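Local coordinates for protein CghA (Chaetomium globosum, PDB 6KBC) that belongs to the Diels-Alderase family of two-domain, calycin-like beta proteins and holds the ligand WK1 in a pocket, at residues W349-T354 and G363-V368. Numbering follows the deposited sequence.
Sequences WWAKPT and GNSGFV. With WK1 ((2S)-3-[(2S,4E)-4-[[(1R,2S,4aR,6S,8R,8aS)-2-[(E)-but-2-en-2-yl]-6,8-dimethyl-1,2,4a,5,6,7,8,8a-octahydronaphthalen-1-yl]-oxidanyl-methylidene]-3,5-bis(oxidanylidene)pyrrolidin-2-yl]-2-methyl-2-oxidanyl-propanoic acid), chain B.
Trp-350 lies flat across Gly-366 and, at its edge, gives its indole N-H to Asn-364: NE1 to OD1 is 2.8 Å and nearly straight (177°). The acceptor lies in the indole plane, the donor stands well above the carbonyl plane of the amide, and ring and amide are turned 81° apart. CG of Trp-350 lies between the backbone N and the carbonyl carbon (chi1 73°), which lays the indole over the neighbouring strand. Gly-366 has no side chain, and the ring packs directly on its backbone, with CA 3.4 Å from the centroid of the six-membered ring in a CH-pi contact. The opposite face receives the methyl carbon C18 of WK1.

Lys-352 and Asn-364 extend side by side toward the same ligand. Asn-364 ND2 donates to WK1 O4 at 2.9 Å, while OD1 is held by the indole, which should fix the rotation of the amide. Lys-352, extended beyond CG, carries NZ to 2.8 Å from WK1 O2 and also to the ligand's carboxyl oxygen O.

Between the backbones, Lys-352 and Asn-364 form a hydrogen-bonded antiparallel pair. Further along, Gly-366 O accepts from Trp-349 N (2.8 Å) and weakly from Trp-350 N, and a water bridges Gly-366 O and Trp-350 O. Both tryptophans thus face one glycine, a classic beta bulge in a hairpin of the C-terminal calycin-like domain that lines the WK1 pocket.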
ATOM      1  N   TRP A 349      -3.948   6.808  13.079  1.00 24.71           N
ATOM      2  CA  TRP A 349      -3.419   5.457  13.162  1.00 23.70           C
ATOM      3  C   TRP A 349      -1.934   5.466  13.505  1.00 28.68           C
ATOM      4  O   TRP A 349      -1.508   4.874  14.503  1.00 27.25           O
ATOM      5  CB  TRP A 349      -3.690   4.769  11.824  1.00 20.18           C
ATOM      6  CG  TRP A 349      -3.360   3.308  11.752  1.00 22.83           C
ATOM      7  CD1 TRP A 349      -2.711   2.548  12.685  1.00 22.20           C
ATOM      8  CD2 TRP A 349      -3.646   2.445  10.655  1.00 22.13           C
ATOM      9  NE1 TRP A 349      -2.594   1.245  12.235  1.00 24.29           N
ATOM     10  CE2 TRP A 349      -3.157   1.160  10.988  1.00 24.06           C
ATOM     11  CE3 TRP A 349      -4.272   2.629   9.419  1.00 22.48           C
ATOM     12  CZ2 TRP A 349      -3.275   0.073  10.131  1.00 24.59           C
ATOM     13  CZ3 TRP A 349      -4.386   1.541   8.561  1.00 22.07           C
ATOM     14  CH2 TRP A 349      -3.885   0.286   8.922  1.00 24.13           C
ATOM     15  N   TRP A 350      -1.131   6.128  12.676  1.00 24.23           N
ATOM     16  CA  TRP A 350       0.271   6.350  12.974  1.00 23.79           C
ATOM     17  C   TRP A 350       0.621   7.767  12.552  1.00 25.36           C
ATOM     18  O   TRP A 350      -0.095   8.398  11.772  1.00 24.80           O
ATOM     19  CB  TRP A 350       1.180   5.308  12.291  1.00 23.04           C
ATOM     20  CG  TRP A 350       1.333   5.460  10.802  1.00 23.32           C
ATOM     21  CD1 TRP A 350       2.154   6.336  10.134  1.00 25.65           C
ATOM     22  CD2 TRP A 350       0.675   4.684   9.801  1.00 24.76           C
ATOM     23  NE1 TRP A 350       2.034   6.152   8.775  1.00 24.46           N
ATOM     24  CE2 TRP A 350       1.127   5.151   8.544  1.00 23.36           C
ATOM     25  CE3 TRP A 350      -0.257   3.638   9.842  1.00 24.03           C
ATOM     26  CZ2 TRP A 350       0.676   4.615   7.346  1.00 24.68           C
ATOM     27  CZ3 TRP A 350      -0.707   3.104   8.641  1.00 23.80           C
ATOM     28  CH2 TRP A 350      -0.238   3.595   7.410  1.00 24.21           C
ATOM     29  N   ALA A 351       1.710   8.273  13.111  1.00 23.79           N
ATOM     30  CA  ALA A 351       2.190   9.613  12.781  1.00 25.70           C
ATOM     31  C   ALA A 351       3.645   9.666  13.188  1.00 30.05           C
ATOM     32  O   ALA A 351       3.956   9.507  14.373  1.00 28.43           O
ATOM     33  CB  ALA A 351       1.385  10.692  13.501  1.00 23.33           C
ATOM     34  N   LYS A 352       4.532   9.844  12.220  1.00 27.36           N
ATOM     35  CA  LYS A 352       5.940   9.945  12.542  1.00 31.81           C
ATOM     36  C   LYS A 352       6.600  10.977  11.640  1.00 30.41           C
ATOM     37  O   LYS A 352       6.197  11.146  10.479  1.00 26.72           O
ATOM     38  CB  LYS A 352       6.641   8.589  12.403  1.00 32.74           C
ATOM     39  CG  LYS A 352       6.661   8.035  11.011  1.00 35.46           C
ATOM     40  CD  LYS A 352       7.406   6.697  10.989  1.00 39.14           C
ATOM     41  CE  LYS A 352       7.443   6.138   9.582  1.00 44.93           C
ATOM     42  NZ  LYS A 352       8.159   4.830   9.490  1.00 42.94           N
ATOM     43  N   PRO A 353       7.605  11.688  12.151  1.00 30.97           N
ATOM     44  CA  PRO A 353       8.306  12.685  11.331  1.00 26.97           C
ATOM     45  C   PRO A 353       9.089  12.035  10.208  1.00 28.84           C
ATOM     46  O   PRO A 353       9.626  10.934  10.355  1.00 30.81           O
ATOM     47  CB  PRO A 353       9.258  13.367  12.329  1.00 31.27           C
ATOM     48  CG  PRO A 353       8.710  13.060  13.685  1.00 39.49           C
ATOM     49  CD  PRO A 353       8.063  11.695  13.552  1.00 33.13           C
ATOM     50  N   THR A 354       9.157  12.723   9.067  1.00 25.75           N
ATOM     51  CA  THR A 354      10.055  12.324   7.990  1.00 25.50           C
ATOM     52  C   THR A 354      11.153  13.362   7.780  1.00 27.68           C
ATOM     53  O   THR A 354      11.833  13.341   6.753  1.00 29.56           O
ATOM     54  CB  THR A 354       9.305  12.115   6.676  1.00 24.75           C
ATOM     55  OG1 THR A 354       8.599  13.313   6.348  1.00 25.17           O
ATOM     56  CG2 THR A 354       8.314  10.913   6.767  1.00 24.09           C
ATOM     57  N   GLY A 363       5.947  14.756   7.520  1.00 21.97           N
ATOM     58  CA  GLY A 363       5.614  13.590   8.302  1.00 23.22           C
ATOM     59  C   GLY A 363       4.989  12.508   7.453  1.00 23.15           C
ATOM     60  O   GLY A 363       4.764  12.666   6.250  1.00 22.28           O
ATOM     61  N   ASN A 364       4.718  11.395   8.127  1.00 23.45           N
ATOM     62  CA  ASN A 364       4.169  10.179   7.548  1.00 23.04           C
ATOM     63  C   ASN A 364       3.022   9.793   8.475  1.00 25.87           C
ATOM     64  O   ASN A 364       3.254   9.454   9.639  1.00 22.52           O
ATOM     65  CB  ASN A 364       5.244   9.094   7.468  1.00 24.02           C
ATOM     66  CG  ASN A 364       4.705   7.743   6.993  1.00 27.89           C
ATOM     67  OD1 ASN A 364       3.499   7.552   6.806  1.00 24.94           O
ATOM     68  ND2 ASN A 364       5.614   6.803   6.780  1.00 28.45           N
ATOM     69  N   SER A 365       1.790   9.929   7.996  1.00 21.82           N
ATOM     70  CA  SER A 365       0.622   9.765   8.841  1.00 18.61           C
ATOM     71  C   SER A 365      -0.297   8.730   8.220  1.00 23.54           C
ATOM     72  O   SER A 365      -0.553   8.752   7.010  1.00 22.77           O
ATOM     73  CB  SER A 365      -0.141  11.069   9.032  1.00 21.10           C
ATOM     74  OG  SER A 365       0.723  12.100   9.480  1.00 23.75           O
ATOM     75  N   GLY A 366      -0.797   7.836   9.055  1.00 22.55           N
ATOM     76  CA  GLY A 366      -1.790   6.856   8.644  1.00 18.30           C
ATOM     77  C   GLY A 366      -3.096   7.190   9.340  1.00 20.82           C
ATOM     78  O   GLY A 366      -3.099   7.643  10.494  1.00 22.15           O
ATOM     79  N   PHE A 367      -4.195   6.950   8.639  1.00 19.62           N
ATOM     80  CA  PHE A 367      -5.524   7.215   9.160  1.00 20.76           C
ATOM     81  C   PHE A 367      -6.475   6.108   8.735  1.00 20.60           C
ATOM     82  O   PHE A 367      -6.383   5.578   7.623  1.00 20.07           O
ATOM     83  CB  PHE A 367      -6.108   8.523   8.636  1.00 17.71           C
ATOM     84  CG  PHE A 367      -5.395   9.740   9.117  1.00 19.44           C
ATOM     85  CD1 PHE A 367      -5.740  10.321  10.324  1.00 20.23           C
ATOM     86  CD2 PHE A 367      -4.370  10.298   8.360  1.00 19.35           C
ATOM     87  CE1 PHE A 367      -5.075  11.473  10.763  1.00 22.21           C
ATOM     88  CE2 PHE A 367      -3.707  11.447   8.799  1.00 19.57           C
ATOM     89  CZ  PHE A 367      -4.062  12.022   9.991  1.00 19.65           C
ATOM     90  N   VAL A 368      -7.417   5.803   9.616  1.00 20.75           N
ATOM     91  CA  VAL A 368      -8.675   5.202   9.188  1.00 20.33           C
ATOM     92  C   VAL A 368      -9.573   6.341   8.734  1.00 20.16           C
ATOM     93  O   VAL A 368      -9.726   7.339   9.447  1.00 21.39           O
ATOM     94  CB  VAL A 368      -9.324   4.413  10.335  1.00 19.58           C
ATOM     95  CG1 VAL A 368     -10.694   3.890   9.904  1.00 23.48           C
ATOM     96  CG2 VAL A 368      -8.409   3.288  10.806  1.00 20.36           C
TER
HETATM   97  O   WK1 B 501       7.172   2.512   9.810  1.00 42.02           O
HETATM   98  C17 WK1 B 501       6.073   2.225   9.412  1.00 40.34           C
HETATM   99  O1  WK1 B 501       5.355   1.468  10.001  1.00 35.21           O
HETATM  100  C19 WK1 B 501       5.558   2.816   8.163  1.00 35.90           C
HETATM  101  O2  WK1 B 501       6.407   3.779   7.638  1.00 39.32           O
HETATM  102  C18 WK1 B 501       4.274   3.527   8.459  1.00 35.48           C
HETATM  103  C20 WK1 B 501       5.461   1.642   7.230  1.00 35.40           C
HETATM  104  C22 WK1 B 501       4.613   1.954   6.066  1.00 33.71           C
HETATM  105  N   WK1 B 501       4.270   0.875   5.160  1.00 34.23           N
HETATM  106  C21 WK1 B 501       4.434   1.279   3.905  1.00 36.07           C
HETATM  107  O5  WK1 B 501       4.170   0.505   2.877  1.00 32.29           O
HETATM  108  C23 WK1 B 501       5.067   2.985   5.160  1.00 41.42           C
HETATM  109  O4  WK1 B 501       5.508   4.176   5.510  1.00 36.88           O
HETATM  110  C24 WK1 B 501       4.961   2.647   3.783  1.00 39.24           C
HETATM  111  C16 WK1 B 501       5.299   3.481   2.635  1.00 39.12           C
HETATM  112  O3  WK1 B 501       5.731   4.660   2.869  1.00 41.47           O
HETATM  113  C9  WK1 B 501       5.017   3.022   1.267  1.00 38.30           C
HETATM  114  C8  WK1 B 501       3.524   3.438   1.138  1.00 36.98           C
HETATM  115  C12 WK1 B 501       2.603   3.257   2.326  1.00 35.88           C
HETATM  116  C13 WK1 B 501       1.835   2.201   2.477  1.00 34.46           C
HETATM  117  C90 WK1 B 501       0.944   2.050   3.662  1.00 36.67           C
HETATM  118  C14 WK1 B 501       2.545   4.302   3.383  1.00 41.16           C
HETATM  119  C7  WK1 B 501       3.377   4.875   0.742  1.00 39.80           C
HETATM  120  C6  WK1 B 501       4.016   5.308  -0.313  1.00 38.20           C
HETATM  121  C3  WK1 B 501       5.072   4.413  -0.879  1.00 38.41           C
HETATM  122  C4  WK1 B 501       5.862   3.672   0.180  1.00 40.09           C
HETATM  123  C5  WK1 B 501       6.668   2.606  -0.536  1.00 43.32           C
HETATM  124  C11 WK1 B 501       7.619   1.953   0.416  1.00 41.11           C
HETATM  125  C2  WK1 B 501       5.963   5.013  -1.935  1.00 38.30           C
HETATM  126  C1  WK1 B 501       6.507   3.846  -2.696  1.00 38.08           C
HETATM  127  C10 WK1 B 501       7.255   4.193  -3.941  1.00 40.88           C
HETATM  128  C   WK1 B 501       7.408   3.090  -1.768  1.00 40.47           C
HETATM  129  O   HOH W   1      -2.374   9.791  11.915  1.00 22.27           O